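Local coordinates for protein probable 2-phosphosulfolactate phosphatase (Clostridium acetobutylicum, PDB 1VR0) that probably catalyses the magnesium-dependent hydrolysis of (2R)-O-phospho-3-sulfolactate to (2R)-3-sulfolactate and phosphate, at residues T43-T48 with L110-T115; T118-G123 with V153-G158; D129-S134 with A142-E147. One frame throughout, in Å; residues are numbered along the deposited sequence.

Contact 1 of 3, residues T43-T48 with L110-T115; sequences TSVITT and LIMTTT
Ile46 and Val45, on one turn of helix 42-51, meet Met112 of strand 109-113; the backbones stay well apart, the nearest alpha carbons being those of Ile46 and Leu110 at 8.9 Å, and side chains bridge the distance. Met112, a selenomethionine, reaches across from the strand. Its CG sits between the backbone N and the carbonyl carbon (chi1 44°), and the bend at chi3 turns methyl CE toward Val45. CE meets CG1 of Val45 at 3.4 Å, while SE rests on Ile46, 3.6 Å from its CG1 and 4.0 Å from its CD1. In both pairs the chains run at a slant to one another, and all three residues are buried. On the helix, Thr47 and Thr48 turn their hydroxyls back: OG1 of Thr47 hydrogen-bonds to O of Thr43 at 2.7 Å, nearly in line with the C=O bond, and the same carbonyl also accepts N of Thr47. Further along 110-115, OG1 of Thr115 hydrogen-bonds to Glu82, and Thr115 touches the bound sulfolactate. The contact thus joins a helix beside the seven-stranded mixed sheet to the central strand of the three-stranded parallel sheet, with the sulfolactate pocket at the end of that strand.

Contact 2 of 3, residues T118-G123 with V153-G158; sequences TRAIKG and VIVNAG. With MG (magnesium ion), chain D.
The magnesium site of the phosphatase lies at the end of this contact, where Ala120 of helix 117-123 packs on Ala157, the residue just before the metal ligand Gly158. The backbones come close, with the CA atoms of Ala120 and Ala157 5.2 Å apart, an approach allowed by the small side chains on both sides. Methyl meets methyl: CB of Ala120 is 3.8 Å from CB of Ala157, and it also lies 3.9 Å from CA of the same residue. Val155, two residues back on the strand, adds a looser apolar touch through CG1, at 4.4 Å from CB of Ala120. A water links the two segments on the polar side. It donates to O of Ala157 at 2.6 Å and accepts a weak bond from NH1 of Arg119, whose NH2 makes a salt bridge to Asp22. The backbone then turns through Gly158, where a positive phi of 69° suits glycine, and its carbonyl O binds the magnesium ion at 2.5 Å. Two waters, Asp38 and Asp167 also bind the metal. Strand 152-156 lies between strands 13-18 and 33-37 in the seven-stranded sheet; helix 117-123 rests on Val36 of strand 33-37 through Ala120 and Ile121, while helix 165-181 packs against Ile154 and Asn156.

Contact 3 of 3, residues D129-S134 with A142-E147; sequences DILIGS and AEKIVE
Leu131 of strand 129-133 faces Lys144 and Ile145 of helix 138-148, with the CA atoms of Leu131 and Lys144 8.7 Å apart, and side chains alone span the interval. The forked end of Leu131 does the touching. Both its methyls, CD1 and CD2, lie 4.0 Å from CG of Lys144, so both prongs of the fork face that one methylene, and the two side chains cross at about a right angle. CD1 also meets CG1 of Ile145 at 4.1 Å, at a slant. A short loop leads from strand 129-133 to this helix, which is followed by strand 152-156, parallel to the first in the seven-stranded sheet but separated from it by strand 33-37: a beta-alpha-beta crossover, whose helix here packs back on its opening strand. In Lys144, chi1 (-175°, CG anti to the backbone N) sets CG against Leu131, and the bend at chi2 turns the rest of the chain toward Glu147. There NZ forms a salt bridge to OE1 at 2.7 Å, using the syn lone pair of that oxygen. Val238 touches both Leu131 and Lys144, as does Gln240 of strand 240-242, while Ile145 continues onto Val178 of helix 165-181.

How the contacts relate
The centres of contacts 1 and 2 lie about 13 Å apart, those of 2 and 3 about 14 Å and those of 1 and 3 about 17 Å. Both segments of contact 1 precede contact 2 in sequence, and contact 3 falls between the two segments of contact 2. Strand 109-113 leads into helix 117-123, carrying the chain from the three-stranded sheet to the seven-stranded one that contacts 2 and 3 share. Ile121 touches both Ile46 and Ile132, while the hydroxyl of Thr43 hydrogen-bonds to the carbonyl of Gly133, so the helices and strands are tied together between the sheets. Sulfolactate meets contact 1 at Thr115, and magnesium binds contact 2 at Gly158; contact 3 holds no residue of either site.

Contact 1 of 3, residues T43-T48 with L110-T115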
ATOM      1  N   THR A  43      -3.990 -19.414  -0.198  1.00 39.41           N
ATOM      2  CA  THR A  43      -5.410 -19.359  -0.465  1.00 39.76           C
ATOM      3  C   THR A  43      -5.780 -20.125  -1.715  1.00 40.05           C
ATOM      4  O   THR A  43      -6.939 -20.497  -1.872  1.00 40.39           O
ATOM      5  CB  THR A  43      -5.969 -17.946  -0.553  1.00 39.79           C
ATOM      6  OG1 THR A  43      -5.244 -17.174  -1.512  1.00 40.76           O
ATOM      7  CG2 THR A  43      -5.878 -17.301   0.790  1.00 41.62           C
ATOM      8  N   SER A  44      -4.809 -20.366  -2.597  1.00 40.23           N
ATOM      9  CA  SER A  44      -5.025 -21.268  -3.730  1.00 39.95           C
ATOM     10  C   SER A  44      -5.106 -22.712  -3.242  1.00 39.23           C
ATOM     11  O   SER A  44      -5.895 -23.498  -3.775  1.00 39.04           O
ATOM     12  CB  SER A  44      -3.924 -21.105  -4.772  1.00 39.50           C
ATOM     13  OG  SER A  44      -4.009 -19.800  -5.308  1.00 41.24           O
ATOM     14  N   VAL A  45      -4.305 -23.036  -2.226  1.00 38.26           N
ATOM     15  CA  VAL A  45      -4.374 -24.342  -1.596  1.00 38.08           C
ATOM     16  C   VAL A  45      -5.729 -24.523  -0.878  1.00 37.52           C
ATOM     17  O   VAL A  45      -6.471 -25.457  -1.134  1.00 37.70           O
ATOM     18  CB  VAL A  45      -3.221 -24.567  -0.600  1.00 37.84           C
ATOM     19  CG1 VAL A  45      -3.557 -25.674   0.318  1.00 37.24           C
ATOM     20  CG2 VAL A  45      -1.898 -24.854  -1.337  1.00 37.40           C
ATOM     21  N   ILE A  46      -6.059 -23.622   0.009  1.00 37.06           N
ATOM     22  CA  ILE A  46      -7.298 -23.746   0.750  1.00 37.15           C
ATOM     23  C   ILE A  46      -8.500 -23.924  -0.200  1.00 37.72           C
ATOM     24  O   ILE A  46      -9.328 -24.813   0.001  1.00 37.55           O
ATOM     25  CB  ILE A  46      -7.514 -22.554   1.671  1.00 36.36           C
ATOM     26  CG1 ILE A  46      -6.492 -22.602   2.802  1.00 34.83           C
ATOM     27  CG2 ILE A  46      -8.923 -22.562   2.246  1.00 36.12           C
ATOM     28  CD1 ILE A  46      -6.090 -21.257   3.299  1.00 33.23           C
ATOM     29  N   THR A  47      -8.570 -23.070  -1.214  1.00 37.95           N
ATOM     30  CA  THR A  47      -9.632 -23.088  -2.182  1.00 38.44           C
ATOM     31  C   THR A  47      -9.715 -24.441  -2.914  1.00 38.59           C
ATOM     32  O   THR A  47     -10.789 -25.004  -3.084  1.00 38.10           O
ATOM     33  CB  THR A  47      -9.407 -21.959  -3.209  1.00 38.68           C
ATOM     34  OG1 THR A  47      -9.512 -20.695  -2.549  1.00 40.30           O
ATOM     35  CG2 THR A  47     -10.460 -22.013  -4.322  1.00 40.50           C
ATOM     36  N   THR A  48      -8.562 -24.949  -3.340  1.00 38.59           N
ATOM     37  CA  THR A  48      -8.495 -26.187  -4.068  1.00 38.56           C
ATOM     38  C   THR A  48      -8.900 -27.381  -3.169  1.00 38.63           C
ATOM     39  O   THR A  48      -9.734 -28.226  -3.545  1.00 38.90           O
ATOM     40  CB  THR A  48      -7.080 -26.364  -4.659  1.00 38.84           C
ATOM     41  OG1 THR A  48      -6.831 -25.319  -5.603  1.00 38.37           O
ATOM     42  CG2 THR A  48      -6.919 -27.713  -5.356  1.00 38.43           C
ATOM     43  N   LEU A 110      -7.604 -30.559   7.380  1.00 38.06           N
ATOM     44  CA  LEU A 110      -6.289 -30.060   7.011  1.00 38.48           C
ATOM     45  C   LEU A 110      -5.809 -29.009   8.005  1.00 38.88           C
ATOM     46  O   LEU A 110      -6.331 -27.896   8.046  1.00 38.88           O
ATOM     47  CB  LEU A 110      -6.371 -29.486   5.606  1.00 38.44           C
ATOM     48  CG  LEU A 110      -5.156 -28.817   5.024  1.00 38.50           C
ATOM     49  CD1 LEU A 110      -3.923 -29.712   5.077  1.00 39.44           C
ATOM     50  CD2 LEU A 110      -5.509 -28.478   3.626  1.00 39.26           C
ATOM     51  N   ILE A 111      -4.833 -29.381   8.823  1.00 39.61           N
ATOM     52  CA  ILE A 111      -4.181 -28.448   9.713  1.00 40.66           C
ATOM     53  C   ILE A 111      -3.053 -27.798   8.899  1.00 41.93           C
ATOM     54  O   ILE A 111      -2.168 -28.475   8.392  1.00 40.82           O
ATOM     55  CB  ILE A 111      -3.558 -29.133  10.932  1.00 40.68           C
ATOM     56  CG1 ILE A 111      -4.521 -30.107  11.631  1.00 42.36           C
ATOM     57  CG2 ILE A 111      -3.064 -28.117  11.924  1.00 41.34           C
ATOM     58  CD1 ILE A 111      -5.887 -29.562  11.990  1.00 43.36           C
HETATM   59  N   MSE A 112      -3.086 -26.483   8.751  1.00 43.68           N
HETATM   60  CA  MSE A 112      -1.984 -25.815   8.082  1.00 46.81           C
HETATM   61  C   MSE A 112      -1.478 -24.540   8.703  1.00 44.74           C
HETATM   62  O   MSE A 112      -2.210 -23.798   9.357  1.00 44.95           O
HETATM   63  CB  MSE A 112      -2.283 -25.551   6.606  1.00 46.79           C
HETATM   64  CG  MSE A 112      -3.634 -25.012   6.260  1.00 50.68           C
HETATM   65 SE   MSE A 112      -3.771 -24.417   4.317  1.00 59.32          SE
HETATM   66  CE  MSE A 112      -2.248 -25.596   3.441  1.00 60.76           C
ATOM     67  N   THR A 113      -0.194 -24.317   8.469  1.00 43.73           N
ATOM     68  CA  THR A 113       0.474 -23.117   8.872  1.00 43.13           C
ATOM     69  C   THR A 113       1.374 -22.717   7.715  1.00 42.73           C
ATOM     70  O   THR A 113       2.069 -23.562   7.138  1.00 42.41           O
ATOM     71  CB  THR A 113       1.262 -23.324  10.176  1.00 43.13           C
ATOM     72  OG1 THR A 113       1.892 -22.098  10.529  1.00 43.90           O
ATOM     73  CG2 THR A 113       2.312 -24.431  10.072  1.00 43.06           C
ATOM     74  N   THR A 114       1.323 -21.438   7.346  1.00 42.58           N
ATOM     75  CA  THR A 114       2.123 -20.916   6.241  1.00 42.54           C
ATOM     76  C   THR A 114       2.793 -19.599   6.593  1.00 42.61           C
ATOM     77  O   THR A 114       2.527 -18.995   7.644  1.00 43.03           O
ATOM     78  CB  THR A 114       1.305 -20.743   4.913  1.00 42.59           C
ATOM     79  OG1 THR A 114       0.375 -19.661   5.014  1.00 43.36           O
ATOM     80  CG2 THR A 114       0.558 -21.991   4.538  1.00 42.85           C
ATOM     81  N   THR A 115       3.687 -19.180   5.703  1.00 42.95           N
ATOM     82  CA  THR A 115       4.520 -18.003   5.903  1.00 43.26           C
ATOM     83  C   THR A 115       3.669 -16.702   5.969  1.00 43.49           C
ATOM     84  O   THR A 115       3.860 -15.912   6.878  1.00 43.31           O
ATOM     85  CB  THR A 115       5.642 -17.938   4.793  1.00 43.58           C
ATOM     86  OG1 THR A 115       6.622 -18.988   4.979  1.00 41.58           O
ATOM     87  CG2 THR A 115       6.356 -16.582   4.813  1.00 44.08           C
TER

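Contact 2 of 3, residues T118-G123 with V153-G158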
ATOM      1  N   THR A 118      -1.797 -17.696   6.394  1.00 45.28           N
ATOM      2  CA  THR A 118      -2.401 -18.075   7.675  1.00 45.55           C
ATOM      3  C   THR A 118      -2.394 -16.938   8.704  1.00 45.76           C
ATOM      4  O   THR A 118      -3.340 -16.813   9.493  1.00 46.26           O
ATOM      5  CB  THR A 118      -1.765 -19.418   8.247  1.00 45.96           C
ATOM      6  OG1 THR A 118      -0.351 -19.287   8.557  1.00 45.67           O
ATOM      7  CG2 THR A 118      -2.005 -20.562   7.256  1.00 46.32           C
ATOM      8  N   ARG A 119      -1.349 -16.100   8.659  1.00 45.71           N
ATOM      9  CA  ARG A 119      -1.256 -14.864   9.475  1.00 45.92           C
ATOM     10  C   ARG A 119      -2.372 -13.835   9.108  1.00 44.85           C
ATOM     11  O   ARG A 119      -3.011 -13.229   9.978  1.00 44.70           O
ATOM     12  CB  ARG A 119       0.132 -14.226   9.275  1.00 45.48           C
ATOM     13  CG  ARG A 119       1.335 -15.186   9.616  1.00 48.65           C
ATOM     14  CD  ARG A 119       2.765 -14.540   9.383  1.00 48.93           C
ATOM     15  NE  ARG A 119       2.776 -13.093   9.677  1.00 50.84           N
ATOM     16  CZ  ARG A 119       3.125 -12.112   8.837  1.00 51.94           C
ATOM     17  NH1 ARG A 119       3.589 -12.323   7.593  1.00 53.53           N
ATOM     18  NH2 ARG A 119       3.036 -10.870   9.267  1.00 51.99           N
ATOM     19  N   ALA A 120      -2.564 -13.633   7.806  1.00 43.77           N
ATOM     20  CA  ALA A 120      -3.591 -12.724   7.313  1.00 43.60           C
ATOM     21  C   ALA A 120      -5.018 -13.180   7.739  1.00 43.61           C
ATOM     22  O   ALA A 120      -5.900 -12.350   8.047  1.00 42.93           O
ATOM     23  CB  ALA A 120      -3.509 -12.622   5.797  1.00 42.82           C
ATOM     24  N   ILE A 121      -5.237 -14.499   7.738  1.00 43.60           N
ATOM     25  CA  ILE A 121      -6.550 -15.052   8.096  1.00 43.75           C
ATOM     26  C   ILE A 121      -6.845 -14.754   9.572  1.00 43.69           C
ATOM     27  O   ILE A 121      -7.818 -14.093   9.902  1.00 43.82           O
ATOM     28  CB  ILE A 121      -6.659 -16.580   7.759  1.00 43.48           C
ATOM     29  CG1 ILE A 121      -6.601 -16.783   6.250  1.00 43.12           C
ATOM     30  CG2 ILE A 121      -7.975 -17.139   8.256  1.00 43.18           C
ATOM     31  CD1 ILE A 121      -6.285 -18.228   5.799  1.00 43.33           C
ATOM     32  N   LYS A 122      -5.950 -15.173  10.442  1.00 44.02           N
ATOM     33  CA  LYS A 122      -6.056 -14.839  11.855  1.00 44.60           C
ATOM     34  C   LYS A 122      -6.163 -13.346  12.112  1.00 44.26           C
ATOM     35  O   LYS A 122      -6.891 -12.937  13.004  1.00 44.91           O
ATOM     36  CB  LYS A 122      -4.852 -15.417  12.623  1.00 45.54           C
ATOM     37  CG  LYS A 122      -4.753 -16.968  12.595  1.00 46.97           C
ATOM     38  CD  LYS A 122      -6.025 -17.632  13.154  1.00 48.47           C
ATOM     39  CE  LYS A 122      -5.734 -18.691  14.212  1.00 49.56           C
ATOM     40  NZ  LYS A 122      -6.920 -18.798  15.126  1.00 49.47           N
ATOM     41  N   GLY A 123      -5.436 -12.531  11.348  1.00 44.11           N
ATOM     42  CA  GLY A 123      -5.460 -11.068  11.527  1.00 43.96           C
ATOM     43  C   GLY A 123      -6.771 -10.379  11.180  1.00 43.80           C
ATOM     44  O   GLY A 123      -6.983  -9.235  11.554  1.00 43.80           O
ATOM     45  N   VAL A 153     -13.280  -5.241   2.715  1.00 39.01           N
ATOM     46  CA  VAL A 153     -11.863  -4.975   2.727  1.00 39.63           C
ATOM     47  C   VAL A 153     -11.160  -6.203   2.166  1.00 39.68           C
ATOM     48  O   VAL A 153     -11.412  -7.323   2.568  1.00 39.87           O
ATOM     49  CB  VAL A 153     -11.330  -4.555   4.118  1.00 39.76           C
ATOM     50  CG1 VAL A 153     -11.624  -5.590   5.155  1.00 41.11           C
ATOM     51  CG2 VAL A 153      -9.839  -4.340   4.059  1.00 41.34           C
ATOM     52  N   ILE A 154     -10.282  -5.980   1.199  1.00 40.20           N
ATOM     53  CA  ILE A 154      -9.494  -7.055   0.603  1.00 40.02           C
ATOM     54  C   ILE A 154      -8.142  -7.076   1.262  1.00 39.48           C
ATOM     55  O   ILE A 154      -7.363  -6.135   1.157  1.00 39.67           O
ATOM     56  CB  ILE A 154      -9.434  -6.868  -0.897  1.00 40.25           C
ATOM     57  CG1 ILE A 154     -10.841  -7.095  -1.436  1.00 42.58           C
ATOM     58  CG2 ILE A 154      -8.530  -7.897  -1.532  1.00 41.31           C
ATOM     59  CD1 ILE A 154     -10.972  -6.651  -2.828  1.00 46.38           C
ATOM     60  N   VAL A 155      -7.897  -8.142   2.008  1.00 39.59           N
ATOM     61  CA  VAL A 155      -6.715  -8.235   2.863  1.00 39.27           C
ATOM     62  C   VAL A 155      -5.662  -9.046   2.124  1.00 39.46           C
ATOM     63  O   VAL A 155      -5.765 -10.254   2.056  1.00 39.40           O
ATOM     64  CB  VAL A 155      -7.052  -8.897   4.210  1.00 38.69           C
ATOM     65  CG1 VAL A 155      -5.842  -8.912   5.142  1.00 38.36           C
ATOM     66  CG2 VAL A 155      -8.217  -8.203   4.868  1.00 38.08           C
ATOM     67  N   ASN A 156      -4.691  -8.367   1.520  1.00 39.60           N
ATOM     68  CA  ASN A 156      -3.545  -9.039   0.912  1.00 39.91           C
ATOM     69  C   ASN A 156      -2.646  -9.600   2.004  1.00 39.88           C
ATOM     70  O   ASN A 156      -2.342  -8.904   2.957  1.00 40.48           O
ATOM     71  CB  ASN A 156      -2.734  -8.039   0.072  1.00 40.17           C
ATOM     72  CG  ASN A 156      -3.506  -7.530  -1.128  1.00 39.61           C
ATOM     73  OD1 ASN A 156      -4.725  -7.475  -1.104  1.00 42.47           O
ATOM     74  ND2 ASN A 156      -2.809  -7.201  -2.186  1.00 38.64           N
ATOM     75  N   ALA A 157      -2.234 -10.852   1.897  1.00 39.54           N
ATOM     76  CA  ALA A 157      -1.269 -11.394   2.861  1.00 39.17           C
ATOM     77  C   ALA A 157       0.098 -10.759   2.603  1.00 39.21           C
ATOM     78  O   ALA A 157       0.852 -10.494   3.531  1.00 38.64           O
ATOM     79  CB  ALA A 157      -1.187 -12.883   2.766  1.00 38.39           C
ATOM     80  N   GLY A 158       0.386 -10.469   1.331  1.00 39.61           N
ATOM     81  CA  GLY A 158       1.697  -9.962   0.932  1.00 39.70           C
ATOM     82  C   GLY A 158       2.710 -11.079   1.100  1.00 40.14           C
ATOM     83  O   GLY A 158       2.323 -12.253   1.174  1.00 40.82           O
TER
HETATM   84 MG    MG D 400       1.275 -13.687  -0.619  1.00 35.97          MG
HETATM   85  O   HOH W   1       3.020 -11.323   4.755  1.00 22.81           O
HETATM   86  O   HOH W   2       0.584 -14.779  -2.806  1.00 26.12           O
HETATM   87  O   HOH W   3       3.356 -13.562  -1.957  1.00 45.17           O

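Contact 3 of 3, residues D129-S134 with A142-E147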
ATOM      1  N   ASP A 129     -17.576 -11.273   8.099  1.00 39.39           N
ATOM      2  CA  ASP A 129     -17.384 -12.485   7.311  1.00 39.63           C
ATOM      3  C   ASP A 129     -15.986 -12.479   6.794  1.00 39.58           C
ATOM      4  O   ASP A 129     -15.597 -11.492   6.192  1.00 40.13           O
ATOM      5  CB  ASP A 129     -18.326 -12.509   6.114  1.00 39.65           C
ATOM      6  CG  ASP A 129     -19.778 -12.671   6.520  1.00 40.07           C
ATOM      7  OD1 ASP A 129     -20.131 -13.781   6.948  1.00 39.10           O
ATOM      8  OD2 ASP A 129     -20.570 -11.689   6.409  1.00 42.22           O
ATOM      9  N   ILE A 130     -15.238 -13.562   7.023  1.00 39.48           N
ATOM     10  CA  ILE A 130     -13.927 -13.742   6.397  1.00 39.26           C
ATOM     11  C   ILE A 130     -14.012 -14.732   5.226  1.00 38.93           C
ATOM     12  O   ILE A 130     -14.213 -15.921   5.427  1.00 39.08           O
ATOM     13  CB  ILE A 130     -12.853 -14.268   7.362  1.00 39.31           C
ATOM     14  CG1 ILE A 130     -12.631 -13.313   8.534  1.00 39.42           C
ATOM     15  CG2 ILE A 130     -11.530 -14.501   6.585  1.00 38.77           C
ATOM     16  CD1 ILE A 130     -13.436 -13.633   9.719  1.00 40.25           C
ATOM     17  N   LEU A 131     -13.819 -14.235   4.017  1.00 38.66           N
ATOM     18  CA  LEU A 131     -13.816 -15.060   2.813  1.00 38.72           C
ATOM     19  C   LEU A 131     -12.420 -15.395   2.363  1.00 38.52           C
ATOM     20  O   LEU A 131     -11.494 -14.633   2.567  1.00 39.22           O
ATOM     21  CB  LEU A 131     -14.507 -14.324   1.665  1.00 38.55           C
ATOM     22  CG  LEU A 131     -15.928 -13.834   1.943  1.00 39.08           C
ATOM     23  CD1 LEU A 131     -16.487 -13.140   0.701  1.00 39.89           C
ATOM     24  CD2 LEU A 131     -16.860 -14.985   2.378  1.00 39.76           C
ATOM     25  N   ILE A 132     -12.259 -16.534   1.717  1.00 38.49           N
ATOM     26  CA  ILE A 132     -10.951 -16.917   1.217  1.00 38.28           C
ATOM     27  C   ILE A 132     -10.977 -16.774  -0.278  1.00 38.41           C
ATOM     28  O   ILE A 132     -11.797 -17.392  -0.927  1.00 38.06           O
ATOM     29  CB  ILE A 132     -10.600 -18.367   1.565  1.00 38.01           C
ATOM     30  CG1 ILE A 132     -10.636 -18.578   3.090  1.00 37.78           C
ATOM     31  CG2 ILE A 132      -9.259 -18.705   0.991  1.00 37.93           C
ATOM     32  CD1 ILE A 132      -9.789 -17.582   3.908  1.00 36.70           C
ATOM     33  N   GLY A 133     -10.079 -15.952  -0.815  1.00 38.78           N
ATOM     34  CA  GLY A 133     -10.084 -15.653  -2.232  1.00 39.01           C
ATOM     35  C   GLY A 133      -8.778 -15.922  -2.931  1.00 39.24           C
ATOM     36  O   GLY A 133      -7.706 -15.938  -2.328  1.00 39.57           O
ATOM     37  N   SER A 134      -8.887 -16.142  -4.233  1.00 39.60           N
ATOM     38  CA  SER A 134      -7.743 -16.488  -5.072  1.00 39.68           C
ATOM     39  C   SER A 134      -8.181 -16.212  -6.482  1.00 39.67           C
ATOM     40  O   SER A 134      -9.375 -15.942  -6.731  1.00 39.80           O
ATOM     41  CB  SER A 134      -7.409 -17.973  -4.905  1.00 40.13           C
ATOM     42  OG  SER A 134      -8.492 -18.826  -5.317  1.00 40.00           O
ATOM     43  N   ALA A 142     -16.682 -12.690  -5.835  1.00 38.84           N
ATOM     44  CA  ALA A 142     -17.339 -11.452  -6.150  1.00 38.93           C
ATOM     45  C   ALA A 142     -18.836 -11.646  -5.972  1.00 38.89           C
ATOM     46  O   ALA A 142     -19.523 -10.799  -5.427  1.00 38.59           O
ATOM     47  CB  ALA A 142     -17.002 -11.038  -7.540  1.00 39.16           C
ATOM     48  N   GLU A 143     -19.329 -12.799  -6.384  1.00 39.08           N
ATOM     49  CA  GLU A 143     -20.733 -13.094  -6.221  1.00 39.19           C
ATOM     50  C   GLU A 143     -21.135 -13.152  -4.752  1.00 38.66           C
ATOM     51  O   GLU A 143     -22.169 -12.620  -4.394  1.00 38.70           O
ATOM     52  CB  GLU A 143     -21.057 -14.387  -6.917  1.00 39.34           C
ATOM     53  CG  GLU A 143     -22.489 -14.754  -6.727  1.00 42.43           C
ATOM     54  CD  GLU A 143     -22.975 -15.705  -7.765  1.00 46.34           C
ATOM     55  OE1 GLU A 143     -22.696 -15.453  -8.963  1.00 50.09           O
ATOM     56  OE2 GLU A 143     -23.626 -16.701  -7.383  1.00 48.35           O
ATOM     57  N   LYS A 144     -20.300 -13.750  -3.903  1.00 38.61           N
ATOM     58  CA  LYS A 144     -20.563 -13.804  -2.461  1.00 38.77           C
ATOM     59  C   LYS A 144     -20.498 -12.424  -1.782  1.00 38.66           C
ATOM     60  O   LYS A 144     -21.309 -12.085  -0.916  1.00 38.85           O
ATOM     61  CB  LYS A 144     -19.608 -14.783  -1.789  1.00 39.02           C
ATOM     62  CG  LYS A 144     -19.856 -15.029  -0.306  1.00 38.49           C
ATOM     63  CD  LYS A 144     -21.140 -15.704  -0.016  1.00 37.17           C
ATOM     64  CE  LYS A 144     -21.345 -15.820   1.497  1.00 39.18           C
ATOM     65  NZ  LYS A 144     -22.716 -16.373   1.840  1.00 38.55           N
ATOM     66  N   ILE A 145     -19.561 -11.618  -2.223  1.00 38.91           N
ATOM     67  CA  ILE A 145     -19.446 -10.233  -1.778  1.00 38.91           C
ATOM     68  C   ILE A 145     -20.723  -9.451  -1.985  1.00 38.98           C
ATOM     69  O   ILE A 145     -21.184  -8.756  -1.088  1.00 39.21           O
ATOM     70  CB  ILE A 145     -18.275  -9.545  -2.491  1.00 38.52           C
ATOM     71  CG1 ILE A 145     -16.971 -10.015  -1.882  1.00 37.94           C
ATOM     72  CG2 ILE A 145     -18.376  -8.042  -2.380  1.00 38.80           C
ATOM     73  CD1 ILE A 145     -15.712  -9.642  -2.728  1.00 38.47           C
ATOM     74  N   VAL A 146     -21.301  -9.573  -3.167  1.00 39.31           N
ATOM     75  CA  VAL A 146     -22.542  -8.870  -3.494  1.00 39.05           C
ATOM     76  C   VAL A 146     -23.690  -9.380  -2.629  1.00 39.18           C
ATOM     77  O   VAL A 146     -24.441  -8.592  -2.084  1.00 39.08           O
ATOM     78  CB  VAL A 146     -22.875  -9.031  -4.987  1.00 38.94           C
ATOM     79  CG1 VAL A 146     -24.255  -8.482  -5.335  1.00 37.78           C
ATOM     80  CG2 VAL A 146     -21.801  -8.360  -5.823  1.00 39.73           C
ATOM     81  N   GLU A 147     -23.805 -10.696  -2.492  1.00 39.76           N
ATOM     82  CA  GLU A 147     -24.857 -11.311  -1.667  1.00 39.94           C
ATOM     83  C   GLU A 147     -24.758 -10.822  -0.229  1.00 39.65           C
ATOM     84  O   GLU A 147     -25.764 -10.514   0.380  1.00 39.31           O
ATOM     85  CB  GLU A 147     -24.745 -12.844  -1.691  1.00 40.34           C
ATOM     86  CG  GLU A 147     -25.934 -13.594  -1.082  1.00 41.36           C
ATOM     87  CD  GLU A 147     -25.556 -14.547   0.099  1.00 46.01           C
ATOM     88  OE1 GLU A 147     -24.379 -14.958   0.233  1.00 49.29           O
ATOM     89  OE2 GLU A 147     -26.447 -14.885   0.917  1.00 48.57           O
TER